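Long-range contact in polyhedrin (Operophtera brumata cypovirus 19, PDB 5A99), which forms the crystalline lattice of viral polyhedra, the occlusion bodies that package cypovirus particles and probably protect them outside the insect host: residues R157-A167 with Q237-A247. Residues are numbered along the deposited sequence; the frame is centred on the assembly and turned at random.
Sequences RPIRYFDREMA and QYLYRTKCDIA
L239 and I159 lie alongside each other, pointing opposite ways, where the C-terminal tail, just after helix 225-236, crosses the beta hairpin 157-167 at the edge of the antiparallel sheet, whose outermost strand within this chain is 157-161. L239 settles on the hairpin's classic beta bulge, where M166 and A167 together sit opposite I159; L239 CB lies 3.6 Å from A167 CB, and L239 CD1 reaches M166 CB, Y161 CB and the carbonyl oxygen of I159. The two branches of I159 divide the tail between them. I159 CG2, set anti to the backbone N by chi1 of -57°, meets L239 CB and lies 3.9 Å from A247 CB, while CD1 runs the other way to the backbone of Y240. R241 then passes alongside I159 CG1 and, bent at chi3 (-97°), donates from NH2 to P158 O at 2.7 Å, with that oxygen in the guanidinium plane. Over one face of the R157 guanidinium lies R241, the planes 39° apart; D245, salt-bridged to both arginines, probably offsets their like charges. R157 grips this carboxylate end-on and nearly coplanar: NH1 reaches D245 OD1 at 2.7 Å and NH2 reaches D245 OD2 at 2.9 Å, each oxygen using its syn lone pair.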
ATOM      1  N   ARG A 157       8.949 -12.123 -24.514  1.00 12.17           N
ATOM      2  CA  ARG A 157       9.542 -13.361 -24.976  1.00 15.32           C
ATOM      3  C   ARG A 157       9.351 -14.407 -23.900  1.00 12.57           C
ATOM      4  O   ARG A 157       9.834 -14.259 -22.772  1.00 11.23           O
ATOM      5  CB  ARG A 157      11.024 -13.190 -25.305  1.00 16.25           C
ATOM      6  CG  ARG A 157      11.278 -12.401 -26.583  1.00 15.38           C
ATOM      7  CD  ARG A 157      12.766 -12.276 -26.875  1.00 18.21           C
ATOM      8  NE  ARG A 157      13.409 -13.574 -27.085  1.00 15.13           N
ATOM      9  CZ  ARG A 157      14.552 -13.951 -26.509  1.00 19.69           C
ATOM     10  NH1 ARG A 157      15.175 -13.140 -25.669  1.00 14.77           N
ATOM     11  NH2 ARG A 157      15.080 -15.141 -26.772  1.00 12.61           N
ATOM     12  N   PRO A 158       8.626 -15.466 -24.244  1.00 10.44           N
ATOM     13  CA  PRO A 158       8.289 -16.523 -23.296  1.00 10.29           C
ATOM     14  C   PRO A 158       9.516 -17.301 -22.861  1.00 12.77           C
ATOM     15  O   PRO A 158      10.522 -17.344 -23.572  1.00 10.34           O
ATOM     16  CB  PRO A 158       7.357 -17.432 -24.098  1.00 13.62           C
ATOM     17  CG  PRO A 158       6.929 -16.639 -25.265  1.00 24.27           C
ATOM     18  CD  PRO A 158       8.062 -15.728 -25.573  1.00 17.69           C
ATOM     19  N   ILE A 159       9.414 -17.906 -21.686  1.00 13.45           N
ATOM     20  CA  ILE A 159      10.434 -18.815 -21.184  1.00 14.10           C
ATOM     21  C   ILE A 159       9.758 -20.155 -20.914  1.00 18.40           C
ATOM     22  O   ILE A 159       8.678 -20.207 -20.312  1.00 15.45           O
ATOM     23  CB  ILE A 159      11.080 -18.303 -19.888  1.00 15.30           C
ATOM     24  CG1 ILE A 159      11.688 -16.914 -20.094  1.00 15.48           C
ATOM     25  CG2 ILE A 159      12.147 -19.291 -19.394  1.00 12.15           C
ATOM     26  CD1 ILE A 159      12.147 -16.258 -18.799  1.00 14.39           C
ATOM     27  N   ARG A 160      10.385 -21.236 -21.372  1.00 11.74           N
ATOM     28  CA  ARG A 160       9.743 -22.542 -21.357  1.00 16.48           C
ATOM     29  C   ARG A 160      10.279 -23.434 -20.239  1.00 11.23           C
ATOM     30  O   ARG A 160      11.446 -23.338 -19.837  1.00 14.88           O
ATOM     31  CB  ARG A 160       9.880 -23.229 -22.726  1.00 15.70           C
ATOM     32  CG  ARG A 160       9.169 -22.492 -23.870  1.00 21.26           C
ATOM     33  CD  ARG A 160       9.328 -23.190 -25.227  1.00 20.80           C
ATOM     34  NE  ARG A 160       8.136 -23.956 -25.583  1.00 40.69           N
ATOM     35  CZ  ARG A 160       7.271 -23.623 -26.539  1.00 29.87           C
ATOM     36  NH1 ARG A 160       7.455 -22.534 -27.275  1.00 37.64           N
ATOM     37  NH2 ARG A 160       6.218 -24.400 -26.766  1.00 29.55           N
ATOM     38  N   TYR A 161       9.396 -24.292 -19.743  1.00 18.41           N
ATOM     39  CA  TYR A 161       9.719 -25.254 -18.705  1.00 14.43           C
ATOM     40  C   TYR A 161       9.037 -26.551 -19.098  1.00 13.44           C
ATOM     41  O   TYR A 161       7.810 -26.601 -19.242  1.00 12.79           O
ATOM     42  CB  TYR A 161       9.206 -24.730 -17.366  1.00 13.88           C
ATOM     43  CG  TYR A 161       9.392 -25.626 -16.167  1.00 10.11           C
ATOM     44  CD1 TYR A 161      10.655 -25.909 -15.668  1.00 17.30           C
ATOM     45  CD2 TYR A 161       8.295 -26.142 -15.492  1.00 13.57           C
ATOM     46  CE1 TYR A 161      10.821 -26.707 -14.547  1.00 15.14           C
ATOM     47  CE2 TYR A 161       8.451 -26.943 -14.370  1.00 14.94           C
ATOM     48  CZ  TYR A 161       9.713 -27.219 -13.900  1.00 19.96           C
ATOM     49  OH  TYR A 161       9.857 -28.015 -12.780  1.00 16.17           O
ATOM     50  N   PHE A 162       9.843 -27.591 -19.281  1.00 17.32           N
ATOM     51  CA  PHE A 162       9.376 -28.832 -19.885  1.00 15.27           C
ATOM     52  C   PHE A 162       8.525 -28.509 -21.113  1.00 18.74           C
ATOM     53  O   PHE A 162       7.422 -29.035 -21.278  1.00 17.91           O
ATOM     54  CB  PHE A 162       8.600 -29.688 -18.874  1.00 12.19           C
ATOM     55  CG  PHE A 162       9.457 -30.237 -17.763  1.00 12.45           C
ATOM     56  CD1 PHE A 162      10.272 -31.338 -17.988  1.00 11.55           C
ATOM     57  CD2 PHE A 162       9.451 -29.651 -16.503  1.00  9.97           C
ATOM     58  CE1 PHE A 162      11.066 -31.848 -16.984  1.00 12.46           C
ATOM     59  CE2 PHE A 162      10.245 -30.153 -15.490  1.00 15.87           C
ATOM     60  CZ  PHE A 162      11.052 -31.256 -15.725  1.00 11.11           C
ATOM     61  N   ASP A 163       9.050 -27.620 -21.953  1.00 16.36           N
ATOM     62  CA  ASP A 163       8.441 -27.268 -23.236  1.00 16.26           C
ATOM     63  C   ASP A 163       7.161 -26.439 -23.153  1.00 17.50           C
ATOM     64  O   ASP A 163       6.561 -26.150 -24.181  1.00 23.01           O
ATOM     65  CB  ASP A 163       8.162 -28.526 -24.053  1.00 20.25           C
ATOM     66  CG  ASP A 163       9.405 -29.351 -24.275  1.00 21.13           C
ATOM     67  OD1 ASP A 163      10.334 -28.843 -24.940  1.00 23.86           O
ATOM     68  OD2 ASP A 163       9.457 -30.495 -23.772  1.00 24.51           O
ATOM     69  N   ARG A 164       6.747 -26.061 -21.949  1.00 16.66           N
ATOM     70  CA  ARG A 164       5.564 -25.222 -21.767  1.00 14.09           C
ATOM     71  C   ARG A 164       5.944 -23.773 -21.516  1.00 13.16           C
ATOM     72  O   ARG A 164       6.812 -23.479 -20.699  1.00 15.20           O
ATOM     73  CB  ARG A 164       4.730 -25.734 -20.590  1.00 22.84           C
ATOM     74  CG  ARG A 164       4.196 -27.143 -20.787  1.00 20.66           C
ATOM     75  CD  ARG A 164       4.118 -27.875 -19.452  1.00 35.26           C
ATOM     76  NE  ARG A 164       3.180 -29.005 -19.453  1.00 53.18           N
ATOM     77  CZ  ARG A 164       1.853 -28.882 -19.406  1.00 57.41           C
ATOM     78  NH1 ARG A 164       1.295 -27.676 -19.382  1.00 49.38           N
ATOM     79  NH2 ARG A 164       1.077 -29.965 -19.391  1.00 45.70           N
ATOM     80  N   GLU A 165       5.283 -22.864 -22.217  1.00 15.58           N
ATOM     81  CA  GLU A 165       5.447 -21.447 -21.942  1.00 16.54           C
ATOM     82  C   GLU A 165       4.851 -21.199 -20.564  1.00 13.82           C
ATOM     83  O   GLU A 165       3.654 -21.372 -20.358  1.00 16.36           O
ATOM     84  CB  GLU A 165       4.752 -20.593 -23.016  1.00 20.82           C
ATOM     85  CG  GLU A 165       5.413 -20.691 -24.398  1.00 21.80           C
ATOM     86  CD  GLU A 165       4.710 -19.865 -25.462  1.00 27.51           C
ATOM     87  OE1 GLU A 165       3.547 -19.470 -25.230  1.00 24.64           O
ATOM     88  OE2 GLU A 165       5.321 -19.618 -26.529  1.00 21.03           O
ATOM     89  N   MET A 166       5.685 -20.820 -19.605  1.00 13.39           N
ATOM     90  CA  MET A 166       5.186 -20.592 -18.259  1.00 10.50           C
ATOM     91  C   MET A 166       5.618 -19.256 -17.651  1.00  9.26           C
ATOM     92  O   MET A 166       5.166 -18.878 -16.560  1.00  8.17           O
ATOM     93  CB  MET A 166       5.564 -21.774 -17.366  1.00 17.04           C
ATOM     94  CG  MET A 166       5.006 -23.105 -17.897  1.00 17.51           C
ATOM     95  SD  MET A 166       4.828 -24.421 -16.677  1.00 29.27           S
ATOM     96  CE  MET A 166       6.049 -23.915 -15.503  1.00 22.40           C
ATOM     97  N   ALA A 167       6.463 -18.524 -18.366  1.00 11.10           N
ATOM     98  CA  ALA A 167       6.824 -17.177 -17.952  1.00  9.10           C
ATOM     99  C   ALA A 167       7.116 -16.327 -19.181  1.00  9.77           C
ATOM    100  O   ALA A 167       7.457 -16.851 -20.239  1.00 12.29           O
ATOM    101  CB  ALA A 167       8.008 -17.214 -17.029  1.00  9.41           C
ATOM    102  N   GLN A 237      12.625 -21.503  -8.350  1.00  9.72           N
ATOM    103  CA  GLN A 237      11.808 -21.914  -9.496  1.00 11.22           C
ATOM    104  C   GLN A 237      11.125 -20.718 -10.164  1.00 13.98           C
ATOM    105  O   GLN A 237       9.974 -20.797 -10.629  1.00  9.25           O
ATOM    106  CB  GLN A 237      10.775 -22.954  -9.065  1.00 11.20           C
ATOM    107  CG  GLN A 237      10.293 -23.810 -10.204  1.00 13.71           C
ATOM    108  CD  GLN A 237       9.275 -24.830  -9.790  1.00 13.65           C
ATOM    109  OE1 GLN A 237       8.490 -24.616  -8.863  1.00 15.69           O
ATOM    110  NE2 GLN A 237       9.262 -25.953 -10.497  1.00 18.59           N
ATOM    111  N   TYR A 238      11.843 -19.598 -10.198  1.00  8.89           N
ATOM    112  CA  TYR A 238      11.415 -18.430 -10.953  1.00 10.20           C
ATOM    113  C   TYR A 238      12.161 -18.407 -12.283  1.00 11.89           C
ATOM    114  O   TYR A 238      13.390 -18.276 -12.318  1.00 12.14           O
ATOM    115  CB  TYR A 238      11.721 -17.156 -10.173  1.00  8.07           C
ATOM    116  CG  TYR A 238      10.819 -16.953  -8.989  1.00  8.90           C
ATOM    117  CD1 TYR A 238       9.448 -17.077  -9.123  1.00  8.83           C
ATOM    118  CD2 TYR A 238      11.340 -16.662  -7.733  1.00 10.98           C
ATOM    119  CE1 TYR A 238       8.614 -16.894  -8.058  1.00  9.19           C
ATOM    120  CE2 TYR A 238      10.510 -16.482  -6.644  1.00 13.19           C
ATOM    121  CZ  TYR A 238       9.148 -16.597  -6.816  1.00 11.30           C
ATOM    122  OH  TYR A 238       8.312 -16.420  -5.749  1.00  9.26           O
ATOM    123  N   LEU A 239      11.419 -18.566 -13.370  1.00 12.05           N
ATOM    124  CA  LEU A 239      12.002 -18.580 -14.707  1.00 10.15           C
ATOM    125  C   LEU A 239      12.634 -17.219 -15.001  1.00 11.81           C
ATOM    126  O   LEU A 239      12.115 -16.185 -14.594  1.00 12.57           O
ATOM    127  CB  LEU A 239      10.936 -18.957 -15.746  1.00 16.00           C
ATOM    128  CG  LEU A 239      10.313 -20.341 -15.535  1.00 12.84           C
ATOM    129  CD1 LEU A 239       9.283 -20.669 -16.609  1.00 12.95           C
ATOM    130  CD2 LEU A 239      11.395 -21.417 -15.496  1.00 13.92           C
ATOM    131  N   TYR A 240      13.776 -17.231 -15.679  1.00 12.78           N
ATOM    132  CA  TYR A 240      14.583 -16.028 -15.828  1.00 15.23           C
ATOM    133  C   TYR A 240      15.480 -16.098 -17.057  1.00 11.78           C
ATOM    134  O   TYR A 240      15.962 -17.171 -17.446  1.00 13.78           O
ATOM    135  CB  TYR A 240      15.440 -15.804 -14.564  1.00 12.25           C
ATOM    136  CG  TYR A 240      16.314 -14.573 -14.617  1.00 10.61           C
ATOM    137  CD1 TYR A 240      15.781 -13.316 -14.407  1.00  9.01           C
ATOM    138  CD2 TYR A 240      17.677 -14.674 -14.866  1.00  9.97           C
ATOM    139  CE1 TYR A 240      16.566 -12.186 -14.463  1.00 10.84           C
ATOM    140  CE2 TYR A 240      18.477 -13.551 -14.916  1.00  8.72           C
ATOM    141  CZ  TYR A 240      17.911 -12.305 -14.717  1.00  7.61           C
ATOM    142  OH  TYR A 240      18.684 -11.177 -14.754  1.00 10.48           O
ATOM    143  N   ARG A 241      15.708 -14.935 -17.652  1.00 10.85           N
ATOM    144  CA  ARG A 241      16.517 -14.810 -18.853  1.00 13.75           C
ATOM    145  C   ARG A 241      17.737 -13.938 -18.544  1.00  9.81           C
ATOM    146  O   ARG A 241      17.589 -12.791 -18.124  1.00 10.73           O
ATOM    147  CB  ARG A 241      15.668 -14.167 -19.946  1.00 22.64           C
ATOM    148  CG  ARG A 241      15.998 -14.573 -21.354  1.00 19.96           C
ATOM    149  CD  ARG A 241      14.955 -14.001 -22.328  1.00 34.07           C
ATOM    150  NE  ARG A 241      13.913 -14.977 -22.648  1.00 16.77           N
ATOM    151  CZ  ARG A 241      14.179 -16.126 -23.252  1.00 15.01           C
ATOM    152  NH1 ARG A 241      15.429 -16.404 -23.584  1.00 20.96           N
ATOM    153  NH2 ARG A 241      13.215 -16.983 -23.526  1.00 18.55           N
ATOM    154  N   THR A 242      18.933 -14.485 -18.762  1.00 12.69           N
ATOM    155  CA  THR A 242      20.187 -13.777 -18.479  1.00 11.25           C
ATOM    156  C   THR A 242      20.583 -12.770 -19.569  1.00  9.81           C
ATOM    157  O   THR A 242      19.956 -12.695 -20.626  1.00 10.74           O
ATOM    158  CB  THR A 242      21.359 -14.772 -18.280  1.00  8.99           C
ATOM    159  OG1 THR A 242      21.690 -15.379 -19.529  1.00 11.16           O
ATOM    160  CG2 THR A 242      21.007 -15.847 -17.243  1.00  9.75           C
ATOM    161  N   LYS A 243      21.622 -11.984 -19.298  1.00 13.24           N
ATOM    162  CA  LYS A 243      22.110 -10.987 -20.254  1.00  9.86           C
ATOM    163  C   LYS A 243      22.481 -11.634 -21.583  1.00 11.67           C
ATOM    164  O   LYS A 243      22.253 -11.060 -22.652  1.00 12.71           O
ATOM    165  CB  LYS A 243      23.331 -10.250 -19.704  1.00 18.16           C
ATOM    166  CG  LYS A 243      23.887  -9.220 -20.679  1.00 28.94           C
ATOM    167  CD  LYS A 243      25.298  -8.762 -20.314  1.00 29.72           C
ATOM    168  CE  LYS A 243      25.867  -7.865 -21.414  1.00 27.56           C
ATOM    169  NZ  LYS A 243      27.166  -7.224 -21.028  1.00 48.48           N
ATOM    170  N   CYS A 244      23.053 -12.833 -21.503  1.00 11.41           N
ATOM    171  CA  CYS A 244      23.505 -13.559 -22.685  1.00 17.43           C
ATOM    172  C   CYS A 244      22.368 -14.377 -23.271  1.00 13.39           C
ATOM    173  O   CYS A 244      22.555 -15.144 -24.211  1.00 14.42           O
ATOM    174  CB  CYS A 244      24.671 -14.474 -22.318  1.00 14.15           C
ATOM    175  SG  CYS A 244      26.143 -13.588 -21.792  1.00 23.24           S
ATOM    176  N   ASP A 245      21.191 -14.213 -22.682  1.00 13.69           N
ATOM    177  CA  ASP A 245      19.968 -14.831 -23.164  1.00 12.86           C
ATOM    178  C   ASP A 245      19.872 -16.332 -22.890  1.00  9.89           C
ATOM    179  O   ASP A 245      19.445 -17.102 -23.743  1.00 14.56           O
ATOM    180  CB  ASP A 245      19.776 -14.561 -24.649  1.00 11.83           C
ATOM    181  CG  ASP A 245      18.313 -14.476 -25.020  1.00 16.31           C
ATOM    182  OD1 ASP A 245      17.664 -13.501 -24.587  1.00 17.84           O
ATOM    183  OD2 ASP A 245      17.798 -15.381 -25.706  1.00 13.88           O
ATOM    184  N   ILE A 246      20.247 -16.744 -21.694  1.00 11.89           N
ATOM    185  CA  ILE A 246      20.070 -18.131 -21.306  1.00  8.63           C
ATOM    186  C   ILE A 246      18.833 -18.210 -20.432  1.00 12.41           C
ATOM    187  O   ILE A 246      18.627 -17.377 -19.540  1.00 10.14           O
ATOM    188  CB  ILE A 246      21.300 -18.683 -20.566  1.00  8.92           C
ATOM    189  CG1 ILE A 246      22.526 -18.605 -21.474  1.00 16.27           C
ATOM    190  CG2 ILE A 246      21.048 -20.118 -20.114  1.00 11.64           C
ATOM    191  CD1 ILE A 246      23.766 -19.230 -20.890  1.00 14.21           C
ATOM    192  N   ALA A 247      18.002 -19.206 -20.721  1.00 16.69           N
ATOM    193  CA  ALA A 247      16.784 -19.444 -19.971  1.00 14.12           C
ATOM    194  C   ALA A 247      17.089 -20.349 -18.789  1.00 18.08           C
ATOM    195  O   ALA A 247      17.356 -21.542 -18.960  1.00 15.99           O
ATOM    196  CB  ALA A 247      15.725 -20.060 -20.865  1.00 15.77           C
TER